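Local coordinates for protein perosamine synthetase (Caulobacter crescentus, PDB 3BN1) that transfers an amino group from L-glutamate to GDP-4-keto-6-deoxy-D-mannose, making GDP-perosamine for the lipopolysaccharide O-antigen with the help of pyridoxal phosphate, at residues H285-W288 with M289-V292; S85-Y88 with I89-N93. All coordinates share one frame; numbering follows the deposited sequence.

Contact 1: residues H285-W288 with M289-V292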
loop_
_atom_site.group_PDB
_atom_site.type_symbol
_atom_site.label_atom_id
_atom_site.label_comp_id
_atom_site.label_asym_id
_atom_site.label_seq_id
_atom_site.Cartn_x
_atom_site.Cartn_y
_atom_site.Cartn_z
ATOM N N HIS A 285 -9.234 -27.370 -7.678
ATOM C CA HIS A 285 -8.591 -26.954 -6.450
ATOM C C HIS A 285 -7.150 -26.716 -6.899
ATOM O O HIS A 285 -6.455 -27.618 -7.405
ATOM C CB HIS A 285 -8.661 -28.119 -5.516
ATOM C CG HIS A 285 -8.118 -27.848 -4.161
ATOM N ND1 HIS A 285 -7.028 -27.032 -3.948
ATOM C CD2 HIS A 285 -8.453 -28.381 -2.955
ATOM C CE1 HIS A 285 -6.720 -27.050 -2.666
ATOM N NE2 HIS A 285 -7.575 -27.842 -2.037
ATOM N N VAL A 286 -6.717 -25.468 -6.819
ATOM C CA VAL A 286 -5.396 -25.105 -7.297
ATOM C C VAL A 286 -4.224 -25.389 -6.341
ATOM O O VAL A 286 -3.056 -25.324 -6.743
ATOM C CB VAL A 286 -5.348 -23.721 -7.949
ATOM C CG1 VAL A 286 -6.239 -23.671 -9.240
ATOM C CG2 VAL A 286 -5.622 -22.658 -6.920
ATOM N N PHE A 287 -4.528 -25.802 -5.118
ATOM C CA PHE A 287 -3.452 -26.189 -4.216
ATOM C C PHE A 287 -2.334 -25.175 -3.922
ATOM O O PHE A 287 -1.120 -25.439 -4.088
ATOM C CB PHE A 287 -2.934 -27.576 -4.627
ATOM C CG PHE A 287 -3.797 -28.709 -4.130
ATOM C CD1 PHE A 287 -3.709 -29.147 -2.799
ATOM C CD2 PHE A 287 -4.761 -29.278 -4.943
ATOM C CE1 PHE A 287 -4.552 -30.184 -2.280
ATOM C CE2 PHE A 287 -5.570 -30.329 -4.464
ATOM C CZ PHE A 287 -5.487 -30.768 -3.124
ATOM N N TRP A 288 -2.750 -24.015 -3.409
ATOM C CA TRP A 288 -1.764 -23.039 -2.991
ATOM C C TRP A 288 -0.818 -23.752 -1.987
ATOM O O TRP A 288 0.417 -23.584 -1.984
ATOM C CB TRP A 288 -2.461 -21.850 -2.314
ATOM C CG TRP A 288 -1.376 -20.899 -1.757
ATOM C CD1 TRP A 288 -0.249 -20.442 -2.402
ATOM C CD2 TRP A 288 -1.357 -20.321 -0.450
ATOM N NE1 TRP A 288 0.498 -19.637 -1.532
ATOM C CE2 TRP A 288 -0.191 -19.529 -0.346
ATOM C CE3 TRP A 288 -2.154 -20.493 0.686
ATOM C CZ2 TRP A 288 0.172 -18.888 0.844
ATOM C CZ3 TRP A 288 -1.829 -19.763 1.847
ATOM C CH2 TRP A 288 -0.711 -18.945 1.894
ATOM N N MET A 289 -1.402 -24.624 -1.165
ATOM C CA MET A 289 -0.656 -25.412 -0.204
ATOM C C MET A 289 -1.376 -26.724 -0.043
ATOM O O MET A 289 -2.623 -26.716 0.020
ATOM C CB MET A 289 -0.793 -24.717 1.141
ATOM C CG MET A 289 -0.198 -23.328 1.066
ATOM S SD MET A 289 1.221 -23.180 2.077
ATOM C CE MET A 289 0.358 -22.212 3.332
ATOM N N TYR A 290 -0.584 -27.797 0.040
ATOM C CA TYR A 290 -1.057 -29.161 0.316
ATOM C C TYR A 290 -1.159 -29.344 1.848
ATOM O O TYR A 290 -0.139 -29.289 2.548
ATOM C CB TYR A 290 -0.139 -30.186 -0.360
ATOM C CG TYR A 290 -0.665 -31.573 -0.301
ATOM C CD1 TYR A 290 -0.462 -32.375 0.868
ATOM C CD2 TYR A 290 -1.370 -32.103 -1.391
ATOM C CE1 TYR A 290 -0.935 -33.707 0.918
ATOM C CE2 TYR A 290 -1.836 -33.443 -1.352
ATOM C CZ TYR A 290 -1.648 -34.211 -0.200
ATOM O OH TYR A 290 -2.150 -35.502 -0.233
ATOM N N THR A 291 -2.404 -29.394 2.354
ATOM C CA THR A 291 -2.678 -29.338 3.786
ATOM C C THR A 291 -3.220 -30.646 4.371
ATOM O O THR A 291 -4.265 -31.121 3.956
ATOM C CB THR A 291 -3.628 -28.092 4.120
ATOM O OG1 THR A 291 -3.069 -26.855 3.631
ATOM C CG2 THR A 291 -3.922 -27.910 5.630
ATOM N N VAL A 292 -2.496 -31.247 5.322
ATOM C CA VAL A 292 -2.985 -32.459 5.974
ATOM C C VAL A 292 -3.388 -32.086 7.406
ATOM O O VAL A 292 -3.017 -31.005 7.901
ATOM C CB VAL A 292 -1.899 -33.570 6.152
ATOM C CG1 VAL A 292 -1.434 -34.215 4.857
ATOM C CG2 VAL A 292 -0.704 -33.123 6.960
#
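Phe287, which leans on Tyr290 further along the chain, gives its backbone N-H to His285 ND1 at 3.0 Å. The N-H...acceptor angle is 147° and the donor lies close to the imidazole plane. This bond helps fix the rotation of the histidine ring, which lies face to face with the phenyl ring, Phe287 CE2 above the centre of the imidazole and His285 CE1 above the centre of the phenyl ring. Phe287 itself has a left-handed backbone conformation. Its CE1 comes 3.8 Å from Tyr290 CD2, but these two rings are slid well apart, their planes inclined by 24°. Here the loop enters strand 290-294, part of the antiparallel sheet of the smaller domain in this aspartate aminotransferase-like fold; the strand pairs with strand 347-350, and helix 249-266 packs against Phe287. Glu264 of that helix bonds Tyr290 OH, and Tyr263 stacks on the tyrosine ring. Between Phe287 and Tyr290 in sequence, Trp288 and Met289 lie side by side, pointing the same way, in a Met-aromatic contact. The thioether chain bends at both chi2 and chi3 and so follows one face of the indole instead of extending away from it. Met289 CG is 3.5 Å from Trp288 CE3, while Met289 SD stands 4.4 Å from the centroid of the six-membered ring of Trp288, practically on its normal. Met289 CE continues over the rim to 3.6 Å from Trp288 CZ3. The indole belongs to the 2-oxoglutarate pocket, and its NE1 is held by the carbonyl oxygen of Asn187.

Contact 2: residues S85-Y88 with I89-N93. With AKG (2-oxoglutaric acid), chain G.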
loop_
_atom_site.group_PDB
_atom_site.type_symbol
_atom_site.label_atom_id
_atom_site.label_comp_id
_atom_site.label_asym_id
_atom_site.label_seq_id
_atom_site.Cartn_x
_atom_site.Cartn_y
_atom_site.Cartn_z
ATOM N N SER A 85 -13.574 -17.703 11.064
ATOM C CA SER A 85 -12.528 -17.537 12.089
ATOM C C SER A 85 -11.240 -18.121 11.524
ATOM O O SER A 85 -10.177 -17.541 11.721
ATOM C CB SER A 85 -12.840 -18.287 13.382
ATOM O OG SER A 85 -11.974 -17.883 14.434
ATOM N N LEU A 86 -11.355 -19.241 10.788
ATOM C CA LEU A 86 -10.182 -19.860 10.128
ATOM C C LEU A 86 -9.826 -19.196 8.814
ATOM O O LEU A 86 -10.430 -19.501 7.768
ATOM C CB LEU A 86 -10.384 -21.349 9.879
ATOM C CG LEU A 86 -9.059 -22.115 9.568
ATOM C CD1 LEU A 86 -8.181 -22.198 10.832
ATOM C CD2 LEU A 86 -9.316 -23.541 9.095
ATOM N N THR A 87 -8.851 -18.287 8.878
ATOM C CA THR A 87 -8.395 -17.499 7.707
ATOM C C THR A 87 -7.141 -16.709 8.108
ATOM O O THR A 87 -6.780 -16.636 9.302
ATOM C CB THR A 87 -9.470 -16.512 7.153
ATOM O OG1 THR A 87 -8.978 -15.846 5.974
ATOM C CG2 THR A 87 -9.856 -15.433 8.160
ATOM N N TYR A 88 -6.561 -16.052 7.114
ATOM C CA TYR A 88 -5.449 -15.156 7.337
ATOM C C TYR A 88 -6.087 -13.855 7.887
ATOM O O TYR A 88 -7.164 -13.428 7.490
ATOM C CB TYR A 88 -4.704 -14.889 6.029
ATOM C CG TYR A 88 -3.588 -13.931 6.316
ATOM C CD1 TYR A 88 -2.564 -14.284 7.210
ATOM C CD2 TYR A 88 -3.601 -12.656 5.735
ATOM C CE1 TYR A 88 -1.526 -13.432 7.428
ATOM C CE2 TYR A 88 -2.583 -11.802 5.953
ATOM C CZ TYR A 88 -1.593 -12.166 6.833
ATOM O OH TYR A 88 -0.619 -11.248 7.099
ATOM N N ILE A 89 -5.417 -13.244 8.852
ATOM C CA ILE A 89 -6.016 -12.192 9.606
ATOM C C ILE A 89 -6.426 -10.967 8.835
ATOM O O ILE A 89 -7.293 -10.210 9.315
ATOM C CB ILE A 89 -5.087 -11.712 10.685
ATOM C CG1 ILE A 89 -5.872 -10.976 11.782
ATOM C CG2 ILE A 89 -3.940 -10.948 10.021
ATOM C CD1 ILE A 89 -5.032 -10.754 13.067
ATOM N N ALA A 90 -5.816 -10.789 7.653
ATOM C CA ALA A 90 -6.158 -9.668 6.795
ATOM C C ALA A 90 -7.644 -9.720 6.465
ATOM O O ALA A 90 -8.246 -8.641 6.302
ATOM C CB ALA A 90 -5.286 -9.637 5.507
ATOM N N SER A 91 -8.259 -10.912 6.469
ATOM C CA SER A 91 -9.675 -10.993 6.125
ATOM C C SER A 91 -10.508 -10.182 7.105
ATOM O O SER A 91 -11.515 -9.537 6.753
ATOM C CB SER A 91 -10.183 -12.446 6.233
ATOM O OG SER A 91 -9.383 -13.277 5.427
ATOM N N ALA A 92 -10.185 -10.379 8.374
ATOM C CA ALA A 92 -10.944 -9.710 9.443
ATOM C C ALA A 92 -10.463 -8.299 9.566
ATOM O O ALA A 92 -11.280 -7.419 9.831
ATOM C CB ALA A 92 -10.729 -10.458 10.790
ATOM N N ASN A 93 -9.151 -8.075 9.456
ATOM C CA ASN A 93 -8.627 -6.710 9.649
ATOM C C ASN A 93 -9.233 -5.741 8.690
ATOM O O ASN A 93 -9.549 -4.586 9.009
ATOM C CB ASN A 93 -7.077 -6.596 9.516
ATOM C CG ASN A 93 -6.352 -7.255 10.706
ATOM O OD1 ASN A 93 -6.949 -7.491 11.769
ATOM N ND2 ASN A 93 -5.051 -7.514 10.541
HETATM C C1 AKG G . 1.243 -16.203 4.490
HETATM O O1 AKG G . 2.240 -16.135 5.258
HETATM O O2 AKG G . 0.793 -17.311 4.106
HETATM C C2 AKG G . 0.596 -14.963 4.017
HETATM O O5 AKG G . -0.286 -15.024 3.184
HETATM C C3 AKG G . 1.052 -13.659 4.638
HETATM C C4 AKG G . 0.439 -12.469 3.932
HETATM C C5 AKG G . 1.243 -11.242 4.271
HETATM O O3 AKG G . 0.839 -10.139 3.815
HETATM O O4 AKG G . 2.339 -11.341 5.101
#
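Different first torsions bring Thr87 and Ser91 together: Thr87 OG1 points away from its own backbone N (chi1 -177°), whereas Ser91 OG swings back beside its N (chi1 -55°). The hydroxyls meet at 2.7 Å between Thr87 OG1 and Ser91 OG. Ser91 OG also lies 3.0 Å from Tyr88 O, within hydrogen-bonding reach, and is bonded to Asp159 OD2, so the small hydroxyl sits in a buried polar cluster. The carbonyl oxygen Tyr88 O is approached a second time by Ser91 N, at 2.9 Å with a nearly straight N-H...O angle of 165°; the donor is tilted out of the carbonyl plane. The backbone N-H of Ser91 thus holds the oxygen firmly, with its hydroxyl close by, as the chain winds into helix 90-98. The Tyr88 ring is sandwiched. Ile89 CG2 rests over one face, 4.2 Å from the ring centroid in a CH-pi contact, and Ala90 CB comes in obliquely, 3.5 Å from both Tyr88 CD2 and Tyr88 CE2. The bound 2-oxoglutarate covers the opposite face with C2, while C3 and C4 press on the hydroxyl end, C4 3.6 Å from Tyr88 CZ. Gln215 of the second subunit packs on Tyr88. A pocket lined by both subunits, where Gln215 and Arg233 of the second subunit bond the same ligand, is consistent with the dimer-interface active site of aspartate aminotransferase-like enzymes.

In the fold
Read from the N terminus, contact 2 comes first: residues 85-93 turn the chain from strand 80-84 of the seven-stranded sheet into helix 90-98. Contact 1 follows much later, at residues 285-292, where the loop after strand 274-275 runs into strand 290-294 of the four-stranded antiparallel sheet. Each is local and closes only a short turn, so the two lie in series and neither nest nor cross. The centres of contact 1 and contact 2 are about 18 Å apart. Contact 1 and contact 2 do not touch, their nearest atoms being about 7 Å apart. What joins them is the 2-oxoglutarate pocket, which receives Tyr88 from the loop after strand 80-84 and Trp288 from the loop leading into strand 290-294.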